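Local coordinates for protein tRNA-splicing endonuclease (PDB 2CV8) that probably removes introns from precursor tRNA by cutting at both splice sites, leaving 2',3'-cyclic phosphate and 5'-hydroxyl ends, at residues I21-Y26 / K37-I42; I10-I15 / S44-S49. All blocks are in the same frame, centred on the assembly; numbering follows the deposited sequence.

Interaction 1: residues I21-Y26 / K37-I42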
# COMPACT_ATOMS: atom_id res chain seq x y z
N ILE B 21 -21.63 20.63 -18.84
CA ILE B 21 -20.45 19.81 -18.64
C ILE B 21 -20.41 19.28 -17.20
O ILE B 21 -19.96 18.16 -16.95
CB ILE B 21 -19.17 20.63 -18.92
CG1 ILE B 21 -19.16 21.10 -20.39
CG2 ILE B 21 -17.93 19.78 -18.64
CD1 ILE B 21 -18.06 22.07 -20.75
N TYR B 22 -20.88 20.09 -16.27
CA TYR B 22 -20.89 19.70 -14.87
C TYR B 22 -22.00 18.71 -14.62
O TYR B 22 -21.84 17.75 -13.87
CB TYR B 22 -21.09 20.93 -13.98
CG TYR B 22 -20.91 20.64 -12.51
CD1 TYR B 22 -19.65 20.42 -11.97
CD2 TYR B 22 -22.02 20.57 -11.66
CE1 TYR B 22 -19.48 20.13 -10.62
CE2 TYR B 22 -21.86 20.28 -10.31
CZ TYR B 22 -20.59 20.07 -9.79
OH TYR B 22 -20.45 19.80 -8.45
N LYS B 23 -23.15 18.93 -15.26
CA LYS B 23 -24.27 18.02 -15.09
C LYS B 23 -23.90 16.63 -15.60
O LYS B 23 -24.22 15.63 -14.96
CB LYS B 23 -25.50 18.53 -15.85
CG LYS B 23 -26.50 19.29 -14.99
CD LYS B 23 -27.79 19.60 -15.73
CE LYS B 23 -28.85 20.16 -14.79
NZ LYS B 23 -28.41 21.42 -14.12
N MSE B 24 -23.21 16.59 -16.74
CA MSE B 24 -22.77 15.33 -17.34
C MSE B 24 -22.36 14.30 -16.28
O MSE B 24 -22.80 13.15 -16.31
CB MSE B 24 -21.60 15.57 -18.30
CG MSE B 24 -21.96 16.31 -19.59
SE MSE B 24 -20.42 16.53 -20.78
CE MSE B 24 -19.98 14.65 -20.95
N GLY B 25 -21.51 14.71 -15.35
CA GLY B 25 -21.06 13.80 -14.33
C GLY B 25 -20.12 14.41 -13.31
O GLY B 25 -19.15 13.79 -12.91
N TYR B 26 -20.42 15.62 -12.88
CA TYR B 26 -19.59 16.31 -11.89
C TYR B 26 -18.14 16.49 -12.35
O TYR B 26 -17.21 15.97 -11.74
CB TYR B 26 -19.61 15.55 -10.56
CG TYR B 26 -21.00 15.39 -9.99
CD1 TYR B 26 -21.80 14.30 -10.35
CD2 TYR B 26 -21.53 16.33 -9.10
CE1 TYR B 26 -23.08 14.14 -9.83
CE2 TYR B 26 -22.82 16.18 -8.57
CZ TYR B 26 -23.59 15.08 -8.94
OH TYR B 26 -24.85 14.91 -8.42
N LYS B 37 -23.99 21.60 -5.09
CA LYS B 37 -24.88 20.46 -4.90
C LYS B 37 -25.36 20.08 -6.30
O LYS B 37 -25.26 18.92 -6.72
CB LYS B 37 -26.08 20.85 -4.03
CG LYS B 37 -25.71 21.32 -2.63
CD LYS B 37 -26.49 22.57 -2.24
CE LYS B 37 -28.00 22.36 -2.32
NZ LYS B 37 -28.50 21.37 -1.34
N SER B 38 -25.88 21.06 -7.02
CA SER B 38 -26.37 20.87 -8.39
C SER B 38 -25.72 21.88 -9.33
O SER B 38 -25.15 22.87 -8.88
CB SER B 38 -27.89 21.03 -8.44
OG SER B 38 -28.28 22.30 -7.93
N ALA B 39 -25.80 21.61 -10.63
CA ALA B 39 -25.23 22.52 -11.62
C ALA B 39 -26.09 23.78 -11.62
O ALA B 39 -25.73 24.83 -12.16
CB ALA B 39 -25.26 21.87 -12.99
N GLU B 40 -27.24 23.66 -10.97
CA GLU B 40 -28.20 24.73 -10.87
C GLU B 40 -27.63 25.92 -10.11
O GLU B 40 -27.96 27.07 -10.40
CB GLU B 40 -29.45 24.16 -10.18
CG GLU B 40 -30.74 24.88 -10.45
CD GLU B 40 -30.92 25.26 -11.90
OE1 GLU B 40 -30.35 26.29 -12.31
OE2 GLU B 40 -31.62 24.52 -12.62
N GLU B 41 -26.75 25.66 -9.15
CA GLU B 41 -26.15 26.76 -8.38
C GLU B 41 -24.81 27.27 -8.91
O GLU B 41 -24.09 27.97 -8.20
CB GLU B 41 -26.03 26.36 -6.89
CG GLU B 41 -25.49 24.97 -6.62
CD GLU B 41 -25.68 24.54 -5.16
OE1 GLU B 41 -25.15 25.22 -4.26
OE2 GLU B 41 -26.36 23.51 -4.93
N ILE B 42 -24.49 26.94 -10.15
CA ILE B 42 -23.24 27.38 -10.77
C ILE B 42 -23.47 28.66 -11.57
O ILE B 42 -24.32 28.69 -12.47
CB ILE B 42 -22.65 26.29 -11.74
CG1 ILE B 42 -22.23 25.05 -10.95
CG2 ILE B 42 -21.45 26.87 -12.51
CD1 ILE B 42 -21.70 23.91 -11.81

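Interaction 2: residues I10-I15 / S44-S49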
# COMPACT_ATOMS: atom_id res chain seq x y z
N ILE B 10 -8.15 24.27 -18.05
CA ILE B 10 -9.07 24.60 -19.13
C ILE B 10 -10.28 25.38 -18.62
O ILE B 10 -11.02 24.92 -17.75
CB ILE B 10 -9.52 23.33 -19.85
CG1 ILE B 10 -8.33 22.76 -20.62
CG2 ILE B 10 -10.67 23.63 -20.80
CD1 ILE B 10 -8.57 21.42 -21.20
N LEU B 11 -10.46 26.56 -19.18
CA LEU B 11 -11.53 27.46 -18.80
C LEU B 11 -12.81 27.28 -19.62
O LEU B 11 -12.75 27.18 -20.84
CB LEU B 11 -11.02 28.90 -18.95
CG LEU B 11 -11.85 30.09 -18.46
CD1 LEU B 11 -11.92 30.08 -16.94
CD2 LEU B 11 -11.21 31.37 -18.96
N ILE B 12 -13.95 27.23 -18.94
CA ILE B 12 -15.24 27.12 -19.62
C ILE B 12 -15.94 28.44 -19.29
O ILE B 12 -16.53 28.58 -18.21
CB ILE B 12 -16.10 25.95 -19.08
CG1 ILE B 12 -15.40 24.61 -19.32
CG2 ILE B 12 -17.48 25.96 -19.77
CD1 ILE B 12 -15.34 24.19 -20.77
N LYS B 13 -15.87 29.40 -20.22
CA LYS B 13 -16.46 30.73 -20.03
C LYS B 13 -17.98 30.82 -20.14
O LYS B 13 -18.59 31.63 -19.46
CB LYS B 13 -15.81 31.72 -21.00
CG LYS B 13 -15.83 31.28 -22.45
CD LYS B 13 -14.76 32.01 -23.26
CE LYS B 13 -13.36 31.66 -22.76
NZ LYS B 13 -12.26 32.25 -23.60
N ASN B 14 -18.59 30.00 -20.98
CA ASN B 14 -20.04 30.01 -21.14
C ASN B 14 -20.71 29.26 -19.98
O ASN B 14 -20.44 28.08 -19.77
CB ASN B 14 -20.43 29.36 -22.47
CG ASN B 14 -21.93 29.15 -22.61
OD1 ASN B 14 -22.54 28.44 -21.82
ND2 ASN B 14 -22.52 29.77 -23.62
N ILE B 15 -21.60 29.93 -19.25
CA ILE B 15 -22.29 29.30 -18.12
C ILE B 15 -23.23 28.14 -18.48
O ILE B 15 -23.37 27.19 -17.70
CB ILE B 15 -23.08 30.34 -17.28
CG1 ILE B 15 -22.10 31.25 -16.53
CG2 ILE B 15 -23.97 29.63 -16.26
CD1 ILE B 15 -22.75 32.13 -15.51
N SER B 44 -20.47 30.78 -12.12
CA SER B 44 -19.14 31.22 -12.49
C SER B 44 -18.53 30.20 -13.43
O SER B 44 -18.92 29.04 -13.42
CB SER B 44 -18.28 31.39 -11.24
OG SER B 44 -18.21 30.19 -10.50
N GLU B 45 -17.59 30.66 -14.25
CA GLU B 45 -16.91 29.81 -15.22
C GLU B 45 -16.47 28.48 -14.62
O GLU B 45 -15.95 28.42 -13.52
CB GLU B 45 -15.70 30.55 -15.81
CG GLU B 45 -15.00 31.49 -14.86
CD GLU B 45 -15.57 32.89 -14.89
OE1 GLU B 45 -14.96 33.81 -14.32
OE2 GLU B 45 -16.64 33.07 -15.50
N LEU B 46 -16.70 27.41 -15.37
CA LEU B 46 -16.34 26.08 -14.94
C LEU B 46 -14.86 25.89 -15.22
O LEU B 46 -14.38 26.20 -16.30
CB LEU B 46 -17.18 25.06 -15.73
CG LEU B 46 -17.41 23.61 -15.26
CD1 LEU B 46 -16.27 22.72 -15.70
CD2 LEU B 46 -17.59 23.60 -13.74
N ILE B 47 -14.12 25.40 -14.23
CA ILE B 47 -12.70 25.16 -14.43
C ILE B 47 -12.36 23.67 -14.45
O ILE B 47 -12.59 22.96 -13.48
CB ILE B 47 -11.87 25.89 -13.37
CG1 ILE B 47 -11.82 27.38 -13.74
CG2 ILE B 47 -10.46 25.32 -13.31
CD1 ILE B 47 -10.79 28.18 -13.01
N LEU B 48 -11.83 23.21 -15.57
CA LEU B 48 -11.46 21.81 -15.75
C LEU B 48 -9.96 21.65 -15.74
O LEU B 48 -9.23 22.48 -16.27
CB LEU B 48 -12.00 21.27 -17.07
CG LEU B 48 -13.51 21.09 -17.29
CD1 LEU B 48 -13.74 20.58 -18.71
CD2 LEU B 48 -14.09 20.12 -16.24
N SER B 49 -9.50 20.56 -15.14
CA SER B 49 -8.08 20.26 -15.09
C SER B 49 -7.73 19.57 -16.41
O SER B 49 -8.62 19.06 -17.10
CB SER B 49 -7.78 19.32 -13.93
OG SER B 49 -8.44 18.08 -14.08

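Interaction 1: residues I21-Y26 / K37-I42
Tyr22, near the C-terminal end of helix 15-25, sets one face of its ring against Ile42 and an edge beside Ala39. The contact illustrates how an aromatic side chain ties an irregular loop to a helix, here in the N-terminal alpha/beta domain of a tRNA-intron endonuclease. Tyr22 carries CG opposite its backbone N (chi1 -172°), which sends the ring out towards residues 37-42. Starting at the root, CB meets the terminal methyl CD1 of Ile42 at 3.7 Å. The same methyl sits over the ring face in a CH-pi contact, with Ile42 CD1 3.7 Å from the Tyr22 centroid and 29° off the ring normal, displaced towards CG and CD2. From the edge, near the ring plane, Ala39 CB approaches Tyr22 CD2 at 3.7 Å. Further out, CE2 passes the carbonyl carbon of Ser38, and at the tip OH is hydrogen-bonded to the backbone O of Pro36, just before the loop segment. The opposite face lies against the backbone of Tyr26, whose CA stands 4.0 Å from the ring plane, offset towards the rim. A leucine in place of Tyr22 would probably leave Pro36 O without this partner and open a gap between the methyl of Ile42 and the backbone of Tyr26. On the outer side, the aliphatic part of Lys23 adjoins the same alanine, although its side chain is poorly ordered. Tyr26, the first residue beyond helical geometry, has a side chain about 7 Å from that of Tyr117, a predicted active-site residue; its ring presents an edge to the loop, with CE2 4.1 Å from Lys37 O.

Interaction 2: residues I10-I15 / S44-S49
Ile10 pairs with Leu48 at one end of an antiparallel ladder. Its N-H donates to Leu48 O over 2.7 Å, and Ile10 O accepts the N-H of Leu48 at 2.9 Å. The side chains of this hydrogen-bonded pair rise together on the face that meets helix 15-25. Leu11 turns to the other face, opposite Ile47 in a non-hydrogen-bonded pair. With chi1 at -173°, its CG lies beside its own carbonyl carbon, and the tip methyl CD1 reaches Ile47 CG1 at 4.2 Å and Glu45 CG at 4.0 Å; Leu11 and Glu45 run alongside each other in the same direction. The two strands, at 156° between their N-to-C directions, are neighbours in the mixed sheet of the N-terminal domain, where strand 2-6 flanks 9-12 and strand 29-30 flanks 46-49. Ile12 repeats the hydrogen-bonded arrangement with Leu46: Ile12 N gives a more bent bond to Leu46 O, at 142°, while the return bond from Leu46 N to Ile12 O is weak. The two side chains lie abreast, CB to CB 3.6 Å apart, and both reach Ala18 of the helix. Lys13 leaves the strand but keeps its backbone close to Glu45, with Lys13 CA 4.3 Å from Glu45 CB. Asn14 then caps the start of helix 15-25, its OD1 accepting the N-H of Asp17. Ile15, in the first turn, brings CD1 to 4.3 Å from the backbone N of Ser44, whose own hydroxyl is hydrogen-bonded to Ile31 O.

Overall arrangement
Helix 15-25 links the two contacts. It follows strand 9-12 directly in the chain, rests on the isoleucine and leucine face of interaction 2, and turns Tyr22 towards the loop of interaction 1. The centres lie 12 Å apart, and the apolar layers meet where Ile21 CD1 packs on Ile12 CD1 at 3.5 Å and Tyr22 CD1 comes near Leu46 CD2. Their chemistry differs with place. Interaction 2 is backbone pairing within a sheet, with a buried apolar face; interaction 1 has no hydrogen bond between its segments and relies on side-chain contact, chiefly around the Tyr22 ring, with exposed lysine and glutamate at its margin. Both are partly buried, but interaction 1 has more exposed residues.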